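Local coordinates for spore germination protein B3 (Bacillus subtilis subsp. subtilis, PDB 3N54), which takes part in the spore's germination response to a mixture of L-asparagine, glucose, fructose and potassium ions, as a lipoprotein component of a germinant receptor, at residues A[213-218]-A[224-229]; A[245-250]-A[323-328]; A[257-262]-A[274-279]. All coordinates share one frame; numbering follows the deposited sequence.

Contact 1. Residues A[213-218]-A[224-229]; sequences GGVMPT and PITFEI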
loop_
_atom_site.group_PDB
_atom_site.type_symbol
_atom_site.label_atom_id
_atom_site.label_comp_id
_atom_site.label_asym_id
_atom_site.label_seq_id
_atom_site.Cartn_x
_atom_site.Cartn_y
_atom_site.Cartn_z
ATOM N N GLY A 213 -11.908 -5.369 -11.859
ATOM C CA GLY A 213 -13.358 -5.251 -11.864
ATOM C C GLY A 213 -13.787 -4.137 -10.934
ATOM O O GLY A 213 -12.946 -3.470 -10.324
ATOM N N GLY A 214 -15.095 -3.938 -10.827
ATOM C CA GLY A 214 -15.652 -2.900 -9.969
ATOM C C GLY A 214 -16.922 -2.300 -10.536
ATOM O O GLY A 214 -17.289 -2.568 -11.682
ATOM N N VAL A 215 -17.584 -1.478 -9.726
ATOM C CA VAL A 215 -18.819 -0.807 -10.126
ATOM C C VAL A 215 -18.761 0.693 -9.859
ATOM O O VAL A 215 -18.128 1.133 -8.906
ATOM C CB VAL A 215 -20.038 -1.382 -9.374
ATOM C CG1 VAL A 215 -20.262 -2.837 -9.756
ATOM C CG2 VAL A 215 -19.854 -1.243 -7.862
ATOM N N MET A 216 -19.414 1.465 -10.724
ATOM C CA MET A 216 -19.583 2.904 -10.532
ATOM C C MET A 216 -21.072 3.192 -10.355
ATOM O O MET A 216 -21.826 3.139 -11.324
ATOM C CB MET A 216 -19.046 3.702 -11.724
ATOM C CG MET A 216 -19.318 5.211 -11.629
ATOM S SD MET A 216 -18.898 6.131 -13.116
ATOM C CE MET A 216 -17.121 6.089 -13.097
ATOM N N PRO A 217 -21.506 3.463 -9.115
ATOM C CA PRO A 217 -22.891 3.861 -8.883
ATOM C C PRO A 217 -23.040 5.374 -8.937
ATOM O O PRO A 217 -22.238 6.096 -8.343
ATOM C CB PRO A 217 -23.169 3.359 -7.465
ATOM C CG PRO A 217 -21.828 3.374 -6.786
ATOM C CD PRO A 217 -20.758 3.321 -7.853
ATOM N N THR A 218 -24.048 5.850 -9.657
ATOM C CA THR A 218 -24.329 7.278 -9.718
ATOM C C THR A 218 -25.815 7.482 -10.013
ATOM O O THR A 218 -26.626 6.593 -9.741
ATOM C CB THR A 218 -23.412 7.996 -10.745
ATOM O OG1 THR A 218 -23.572 9.415 -10.621
ATOM C CG2 THR A 218 -23.723 7.560 -12.168
ATOM N N PRO A 224 -31.041 6.130 -9.579
ATOM C CA PRO A 224 -29.810 5.346 -9.492
ATOM C C PRO A 224 -29.464 4.584 -10.771
ATOM O O PRO A 224 -30.323 3.937 -11.364
ATOM C CB PRO A 224 -30.105 4.358 -8.359
ATOM C CG PRO A 224 -31.070 5.054 -7.506
ATOM C CD PRO A 224 -31.927 5.868 -8.431
ATOM N N ILE A 225 -28.212 4.698 -11.196
ATOM C CA ILE A 225 -27.694 3.917 -12.313
ATOM C C ILE A 225 -26.311 3.411 -11.924
ATOM O O ILE A 225 -25.546 4.125 -11.273
ATOM C CB ILE A 225 -27.647 4.715 -13.639
ATOM C CG1 ILE A 225 -26.864 6.023 -13.483
ATOM C CG2 ILE A 225 -29.064 5.010 -14.127
ATOM C CD1 ILE A 225 -26.709 6.795 -14.779
ATOM N N THR A 226 -26.012 2.171 -12.292
ATOM C CA THR A 226 -24.725 1.562 -11.967
ATOM C C THR A 226 -24.095 0.961 -13.212
ATOM O O THR A 226 -24.785 0.374 -14.048
ATOM C CB THR A 226 -24.867 0.479 -10.881
ATOM O OG1 THR A 226 -25.345 1.077 -9.672
ATOM C CG2 THR A 226 -23.539 -0.171 -10.596
ATOM N N PHE A 227 -22.780 1.132 -13.326
ATOM C CA PHE A 227 -22.000 0.622 -14.438
ATOM C C PHE A 227 -20.948 -0.347 -13.898
ATOM O O PHE A 227 -20.005 0.074 -13.229
ATOM C CB PHE A 227 -21.340 1.785 -15.180
ATOM C CG PHE A 227 -20.498 1.367 -16.351
ATOM C CD1 PHE A 227 -21.073 1.141 -17.590
ATOM C CD2 PHE A 227 -19.123 1.216 -16.218
ATOM C CE1 PHE A 227 -20.296 0.762 -18.677
ATOM C CE2 PHE A 227 -18.343 0.840 -17.298
ATOM C CZ PHE A 227 -18.931 0.614 -18.531
ATOM N N GLU A 228 -21.126 -1.638 -14.175
ATOM C CA GLU A 228 -20.205 -2.675 -13.713
ATOM C C GLU A 228 -19.180 -2.982 -14.800
ATOM O O GLU A 228 -19.546 -3.305 -15.930
ATOM C CB GLU A 228 -20.963 -3.954 -13.339
ATOM C CG GLU A 228 -20.084 -5.011 -12.661
ATOM C CD GLU A 228 -20.794 -6.339 -12.419
ATOM O OE1 GLU A 228 -21.823 -6.615 -13.073
ATOM O OE2 GLU A 228 -20.299 -7.123 -11.581
ATOM N N ILE A 229 -17.901 -2.903 -14.441
ATOM C CA ILE A 229 -16.810 -3.113 -15.386
ATOM C C ILE A 229 -16.695 -4.573 -15.826
ATOM O O ILE A 229 -16.730 -5.481 -14.996
ATOM C CB ILE A 229 -15.450 -2.706 -14.770
ATOM C CG1 ILE A 229 -15.436 -1.221 -14.395
ATOM C CG2 ILE A 229 -14.313 -3.003 -15.736
ATOM C CD1 ILE A 229 -14.202 -0.817 -13.613
HETATM O O HOH W 1 -16.493 -5.723 -12.463
#

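Contact 2. Residues A[245-250]-A[323-328]; sequences PVFHIS and GHWDEI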
loop_
_atom_site.group_PDB
_atom_site.type_symbol
_atom_site.label_atom_id
_atom_site.label_comp_id
_atom_site.label_asym_id
_atom_site.label_seq_id
_atom_site.Cartn_x
_atom_site.Cartn_y
_atom_site.Cartn_z
ATOM N N PRO A 245 5.625 18.166 -18.769
ATOM C CA PRO A 245 4.930 17.115 -19.511
ATOM C C PRO A 245 3.409 17.266 -19.497
ATOM O O PRO A 245 2.852 17.845 -18.565
ATOM C CB PRO A 245 5.330 15.827 -18.771
ATOM C CG PRO A 245 6.097 16.255 -17.542
ATOM C CD PRO A 245 5.959 17.734 -17.405
ATOM N N VAL A 246 2.758 16.756 -20.539
ATOM C CA VAL A 246 1.303 16.712 -20.615
ATOM C C VAL A 246 0.894 15.278 -20.941
ATOM O O VAL A 246 1.165 14.785 -22.036
ATOM C CB VAL A 246 0.742 17.664 -21.688
ATOM C CG1 VAL A 246 -0.768 17.499 -21.808
ATOM C CG2 VAL A 246 1.097 19.109 -21.363
ATOM N N PHE A 247 0.254 14.611 -19.983
ATOM C CA PHE A 247 -0.177 13.227 -20.159
ATOM C C PHE A 247 -1.538 13.139 -20.828
ATOM O O PHE A 247 -2.529 13.607 -20.278
ATOM C CB PHE A 247 -0.245 12.498 -18.810
ATOM C CG PHE A 247 1.088 12.023 -18.300
ATOM C CD1 PHE A 247 1.597 10.798 -18.696
ATOM C CD2 PHE A 247 1.821 12.791 -17.412
ATOM C CE1 PHE A 247 2.824 10.349 -18.225
ATOM C CE2 PHE A 247 3.050 12.349 -16.936
ATOM C CZ PHE A 247 3.552 11.128 -17.344
ATOM N N HIS A 248 -1.579 12.547 -22.017
ATOM C CA HIS A 248 -2.836 12.255 -22.693
ATOM C C HIS A 248 -3.218 10.832 -22.326
ATOM O O HIS A 248 -2.586 9.876 -22.780
ATOM C CB HIS A 248 -2.715 12.391 -24.211
ATOM C CG HIS A 248 -2.670 13.805 -24.691
ATOM N ND1 HIS A 248 -1.527 14.575 -24.638
ATOM C CD2 HIS A 248 -3.623 14.586 -25.251
ATOM C CE1 HIS A 248 -1.782 15.770 -25.139
ATOM N NE2 HIS A 248 -3.047 15.802 -25.518
ATOM N N ILE A 249 -4.242 10.698 -21.495
ATOM C CA ILE A 249 -4.696 9.400 -21.033
ATOM C C ILE A 249 -6.022 9.049 -21.686
ATOM O O ILE A 249 -6.980 9.822 -21.628
ATOM C CB ILE A 249 -4.858 9.378 -19.506
ATOM C CG1 ILE A 249 -3.512 9.674 -18.836
ATOM C CG2 ILE A 249 -5.420 8.036 -19.049
ATOM C CD1 ILE A 249 -3.514 9.508 -17.327
ATOM N N SER A 250 -6.063 7.877 -22.307
ATOM C CA SER A 250 -7.252 7.375 -22.962
ATOM C C SER A 250 -7.751 6.177 -22.178
ATOM O O SER A 250 -6.975 5.281 -21.867
ATOM C CB SER A 250 -6.932 6.971 -24.401
ATOM O OG SER A 250 -8.095 6.546 -25.084
ATOM N N GLY A 323 16.062 13.135 -11.491
ATOM C CA GLY A 323 16.398 13.500 -10.116
ATOM C C GLY A 323 15.371 14.317 -9.353
ATOM O O GLY A 323 15.491 14.477 -8.138
ATOM N N HIS A 324 14.373 14.845 -10.056
ATOM C CA HIS A 324 13.323 15.656 -9.430
ATOM C C HIS A 324 11.985 15.436 -10.141
ATOM O O HIS A 324 11.298 16.386 -10.530
ATOM C CB HIS A 324 13.725 17.138 -9.438
ATOM C CG HIS A 324 14.172 17.636 -10.780
ATOM N ND1 HIS A 324 15.465 17.482 -11.236
ATOM C CD2 HIS A 324 13.500 18.278 -11.764
ATOM C CE1 HIS A 324 15.569 18.007 -12.445
ATOM N NE2 HIS A 324 14.390 18.497 -12.789
ATOM N N TRP A 325 11.620 14.167 -10.301
ATOM C CA TRP A 325 10.398 13.803 -11.015
ATOM C C TRP A 325 9.118 14.232 -10.301
ATOM O O TRP A 325 8.151 14.607 -10.958
ATOM C CB TRP A 325 10.352 12.297 -11.269
ATOM C CG TRP A 325 9.005 11.835 -11.678
ATOM C CD1 TRP A 325 8.198 10.971 -11.006
ATOM C CD2 TRP A 325 8.273 12.257 -12.832
ATOM N NE1 TRP A 325 7.018 10.804 -11.683
ATOM C CE2 TRP A 325 7.036 11.584 -12.808
ATOM C CE3 TRP A 325 8.544 13.135 -13.885
ATOM C CZ2 TRP A 325 6.070 11.757 -13.801
ATOM C CZ3 TRP A 325 7.586 13.306 -14.874
ATOM C CH2 TRP A 325 6.363 12.620 -14.825
ATOM N N ASP A 326 9.103 14.171 -8.973
ATOM C CA ASP A 326 7.919 14.586 -8.218
ATOM C C ASP A 326 7.614 16.074 -8.438
ATOM O O ASP A 326 6.449 16.449 -8.591
ATOM C CB ASP A 326 8.063 14.256 -6.724
ATOM C CG ASP A 326 7.809 12.777 -6.417
ATOM O OD1 ASP A 326 7.234 12.064 -7.275
ATOM O OD2 ASP A 326 8.170 12.332 -5.307
ATOM N N GLU A 327 8.658 16.903 -8.479
ATOM C CA GLU A 327 8.506 18.332 -8.768
ATOM C C GLU A 327 7.826 18.517 -10.119
ATOM O O GLU A 327 6.877 19.285 -10.243
ATOM C CB GLU A 327 9.869 19.033 -8.763
ATOM C CG GLU A 327 9.810 20.552 -9.002
ATOM C CD GLU A 327 11.187 21.200 -9.182
ATOM O OE1 GLU A 327 11.229 22.410 -9.498
ATOM O OE2 GLU A 327 12.224 20.509 -9.014
ATOM N N ILE A 328 8.312 17.798 -11.123
ATOM C CA ILE A 328 7.745 17.852 -12.470
ATOM C C ILE A 328 6.329 17.285 -12.493
ATOM O O ILE A 328 5.447 17.817 -13.173
ATOM C CB ILE A 328 8.625 17.075 -13.481
ATOM C CG1 ILE A 328 9.975 17.775 -13.674
ATOM C CG2 ILE A 328 7.920 16.931 -14.822
ATOM C CD1 ILE A 328 9.883 19.150 -14.324
#

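Contact 3. Residues A[257-262]-A[274-279]; sequences LTEDQN and HRLENI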
loop_
_atom_site.group_PDB
_atom_site.type_symbol
_atom_site.label_atom_id
_atom_site.label_comp_id
_atom_site.label_asym_id
_atom_site.label_seq_id
_atom_site.Cartn_x
_atom_site.Cartn_y
_atom_site.Cartn_z
ATOM N N LEU A 257 -24.902 -2.589 -17.209
ATOM C CA LEU A 257 -25.695 -1.519 -16.621
ATOM C C LEU A 257 -26.813 -2.040 -15.710
ATOM O O LEU A 257 -27.327 -3.137 -15.909
ATOM C CB LEU A 257 -26.277 -0.663 -17.751
ATOM C CG LEU A 257 -27.147 0.548 -17.396
ATOM C CD1 LEU A 257 -27.107 1.575 -18.517
ATOM C CD2 LEU A 257 -28.582 0.135 -17.101
ATOM N N THR A 258 -27.158 -1.240 -14.701
ATOM C CA THR A 258 -28.294 -1.503 -13.809
ATOM C C THR A 258 -29.099 -0.201 -13.709
ATOM O O THR A 258 -28.516 0.881 -13.660
ATOM C CB THR A 258 -27.839 -1.992 -12.427
ATOM O OG1 THR A 258 -27.072 -3.192 -12.579
ATOM C CG2 THR A 258 -29.035 -2.280 -11.533
ATOM N N GLU A 259 -30.428 -0.318 -13.669
ATOM C CA GLU A 259 -31.326 0.837 -13.816
ATOM C C GLU A 259 -32.441 1.001 -12.778
ATOM O O GLU A 259 -32.695 0.116 -11.959
ATOM C CB GLU A 259 -31.980 0.764 -15.206
ATOM C CG GLU A 259 -31.405 1.723 -16.235
ATOM C CD GLU A 259 -32.021 3.108 -16.160
ATOM O OE1 GLU A 259 -33.215 3.231 -15.808
ATOM O OE2 GLU A 259 -31.309 4.083 -16.477
ATOM N N ASP A 260 -33.084 2.169 -12.856
ATOM C CA ASP A 260 -34.255 2.557 -12.060
ATOM C C ASP A 260 -34.981 3.682 -12.812
ATOM O O ASP A 260 -34.356 4.673 -13.188
ATOM C CB ASP A 260 -33.853 3.019 -10.655
ATOM C CG ASP A 260 -33.633 1.859 -9.694
ATOM O OD1 ASP A 260 -34.555 1.026 -9.549
ATOM O OD2 ASP A 260 -32.548 1.787 -9.074
ATOM N N GLN A 261 -36.291 3.527 -13.020
ATOM C CA GLN A 261 -37.096 4.462 -13.842
ATOM C C GLN A 261 -36.537 4.599 -15.275
ATOM O O GLN A 261 -35.585 5.359 -15.480
ATOM C CB GLN A 261 -37.229 5.853 -13.188
ATOM C CG GLN A 261 -38.577 6.119 -12.494
ATOM C CD GLN A 261 -38.747 5.417 -11.153
ATOM O OE1 GLN A 261 -39.817 5.488 -10.546
ATOM N NE2 GLN A 261 -37.699 4.748 -10.683
ATOM N N ASN A 262 -37.089 3.896 -16.274
ATOM C CA ASN A 262 -38.235 2.966 -16.171
ATOM C C ASN A 262 -39.531 3.649 -15.729
ATOM O O ASN A 262 -40.626 3.214 -16.085
ATOM C CB ASN A 262 -37.924 1.767 -15.257
ATOM C CG ASN A 262 -36.537 1.194 -15.487
ATOM O OD1 ASN A 262 -35.738 1.083 -14.554
ATOM N ND2 ASN A 262 -36.240 0.841 -16.732
ATOM N N HIS A 274 -25.806 6.267 -25.078
ATOM C CA HIS A 274 -24.724 7.239 -25.255
ATOM C C HIS A 274 -24.792 8.304 -24.166
ATOM O O HIS A 274 -23.761 8.773 -23.678
ATOM C CB HIS A 274 -24.765 7.904 -26.635
ATOM C CG HIS A 274 -24.199 7.058 -27.733
ATOM N ND1 HIS A 274 -24.970 6.549 -28.756
ATOM C CD2 HIS A 274 -22.934 6.632 -27.964
ATOM C CE1 HIS A 274 -24.204 5.849 -29.573
ATOM N NE2 HIS A 274 -22.964 5.883 -29.115
ATOM N N ARG A 275 -26.014 8.671 -23.791
ATOM C CA ARG A 275 -26.248 9.651 -22.743
ATOM C C ARG A 275 -25.782 9.135 -21.377
ATOM O O ARG A 275 -25.074 9.840 -20.662
ATOM C CB ARG A 275 -27.730 10.020 -22.715
ATOM C CG ARG A 275 -28.092 11.140 -21.777
ATOM C CD ARG A 275 -29.511 11.603 -22.043
ATOM N NE ARG A 275 -30.071 12.316 -20.901
ATOM C CZ ARG A 275 -30.554 11.731 -19.805
ATOM N NH1 ARG A 275 -30.548 10.404 -19.677
ATOM N NH2 ARG A 275 -31.049 12.483 -18.827
ATOM N N LEU A 276 -26.172 7.911 -21.020
ATOM C CA LEU A 276 -25.739 7.305 -19.754
ATOM C C LEU A 276 -24.225 7.111 -19.723
ATOM O O LEU A 276 -23.583 7.333 -18.694
ATOM C CB LEU A 276 -26.430 5.960 -19.510
ATOM C CG LEU A 276 -27.905 5.994 -19.113
ATOM C CD1 LEU A 276 -28.423 4.584 -18.922
ATOM C CD2 LEU A 276 -28.105 6.796 -17.847
ATOM N N GLU A 277 -23.666 6.687 -20.852
ATOM C CA GLU A 277 -22.224 6.540 -20.998
ATOM C C GLU A 277 -21.512 7.842 -20.673
ATOM O O GLU A 277 -20.498 7.844 -19.971
ATOM C CB GLU A 277 -21.873 6.095 -22.419
ATOM C CG GLU A 277 -22.216 4.646 -22.682
ATOM C CD GLU A 277 -22.197 4.258 -24.150
ATOM O OE1 GLU A 277 -21.948 5.123 -25.018
ATOM O OE2 GLU A 277 -22.443 3.068 -24.431
ATOM N N ASN A 278 -22.056 8.946 -21.178
ATOM C CA ASN A 278 -21.489 10.266 -20.938
ATOM C C ASN A 278 -21.490 10.614 -19.449
ATOM O O ASN A 278 -20.531 11.199 -18.949
ATOM C CB ASN A 278 -22.253 11.338 -21.725
ATOM C CG ASN A 278 -21.471 12.633 -21.858
ATOM O OD1 ASN A 278 -20.351 12.642 -22.374
ATOM N ND2 ASN A 278 -22.055 13.731 -21.401
ATOM N N ILE A 279 -22.563 10.243 -18.750
ATOM C CA ILE A 279 -22.681 10.499 -17.314
ATOM C C ILE A 279 -21.599 9.745 -16.539
ATOM O O ILE A 279 -20.934 10.324 -15.682
ATOM C CB ILE A 279 -24.073 10.111 -16.769
ATOM C CG1 ILE A 279 -25.153 11.007 -17.376
ATOM C CG2 ILE A 279 -24.111 10.237 -15.256
ATOM C CD1 ILE A 279 -26.554 10.672 -16.918
#

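Contact 1. Residues A[213-218]-A[224-229]
Met216 and Phe227 face each other as a hydrogen-bonded pair in an antiparallel beta hairpin, the two arms running at 169° to one another. Met216 N reaches Phe227 O at 2.9 Å and Phe227 N returns to Met216 O at 3.0 Å, and a second reciprocal pair joins Thr218 to Ile225. Between these pairs lies the non-hydrogen-bonded match of Pro217 with Thr226, a site where the proline's lack of an N-H costs the hairpin nothing.

Thr226 illustrates how a beta-branched side chain serves two cross-strand neighbours. Its CB comes near Met216 O. From there chi1 of -63° sets OG1 beside the backbone N and so turns CG2 anti to it; CG2 touches Met216 O and comes within 3.9 Å of Val215 CB, while OG1 goes the other way and lies against CA and CB of Pro217, 3.8 Å from CB. A glycine here would probably leave Val215 CB without its methyl neighbour and the flank of Pro217 without OG1. On the same face Val215 CG1 touches the aliphatic part of Glu228, 3.6 Å from CG, with the two side chains crossing at a slant.

The other face turns inward. There Thr218 and Ile225 lie side by side, CG2 of the threonine 3.7 Å from CG1 of the isoleucine, while Met216 and Phe227 run on to Trp206 and to Phe280 of helix 271-299. Toward the open end of the hairpin Gly214 has backbone angles that suit a residue without CB. Its O receives Ile229 N at 2.8 Å, and one water links the strands beyond, accepting from Gly214 N and donating to Ile229 O at 2.6 Å.

Contact 2. Residues A[245-250]-A[323-328]
Trp325 carries its CG anti to the backbone N (chi1 166°), and Phe247 carries its own anti to the carbonyl carbon (chi1 -80°); these two torsions send the rings toward each other from opposite directions between residues 245-250 of strand 245-258 and the start of helix 325-331. They meet edge to edge. CH2, at the far end of the indole's six-membered ring, comes 3.9 Å from Phe247 CE2 and 4.1 Å from Phe247 CZ, each ring touching the other near its own plane, so neither stacks on the other's face.

Beside this pair, Pro245 and Ile328 cross at a slant, the isoleucine's CG2 methyl set against the CG-CD edge of the proline ring. Ile328 CG2 lies 3.3 Å from Pro245 CD, and Pro245 CG is equally near, a spacing tighter than carbon atoms normally keep. The same proline also approaches the indole, with its CG 4.2 Å from Trp325 CZ3. Four buried side chains thus make a wholly apolar join, and the one polar side-chain atom among them, Trp325 NE1, is hydrogen-bonded to Asp302 OD2.

More apolar neighbours surround the group. Phe247 lies nearly parallel to the ring of Phe334 on the adjoining strand 333-342, Ile310 of helix 306-313 touches both Phe247 and Trp325, and Tyr317 of helix 315-321 touches both Pro245 and Ile328, so the strand meets a cluster of short helices here.

Contact 3. Residues A[257-262]-A[274-279]
Leu257 and Leu276 meet through single methyl groups, CD1 of each standing 3.3 Å apart, closer than usual for two carbons. The side chains cross at about a right angle, one pointing from the end of a strand and the other from a long helix. The same Leu276 CD1 has a second neighbour, Glu259 OE2, at 3.8 Å; one methyl therefore touches both a leucine and a carboxylate of segment 257-262.

What brings the carboxylate there is a bend: Glu259 turns sharply at chi2 (-85°), folding back toward its own backbone, where OE1 takes a weak hydrogen bond of 3.1 Å from Asp260 N. Farther out, Ile225 of the neighbouring strand touches both Leu276 and Glu259, so that it lies against both partners. The helix itself is tied to the sheet by polar links on two of its residues, a salt bridge from Arg275 NH1 to Asp220 and a hydrogen bond from Ile342 N to Glu277 OE2.

Across 257-262 and 274-279 the contact is thus one of dispersion and shape. Because methyl groups have little directional preference, the orientation of the helix here probably owes more to those surrounding polar links than to the leucine pair.

All three contacts belong to the C-terminal part of the chain and draw on one mixed sheet, with strand order 215-220, 223-240, 245-258, 333-342. Contact 1 closes first along the chain; contact 3 is then nested inside the long loop that contact 2 closes. Contacts 1 and 3 are neighbours, their centres about 10 Å apart, joined by a probable hydrogen bond from Thr258 N to Thr226 O and by Pro224 packing on Asp260. Contact 2 lies about 29 Å from contact 1 and 34 Å from contact 3, between centres. Strand 245-258 serves contacts 2 and 3 near its opposite ends, so the sheet of this GerAC-like C-terminal region has helices packed against it at both.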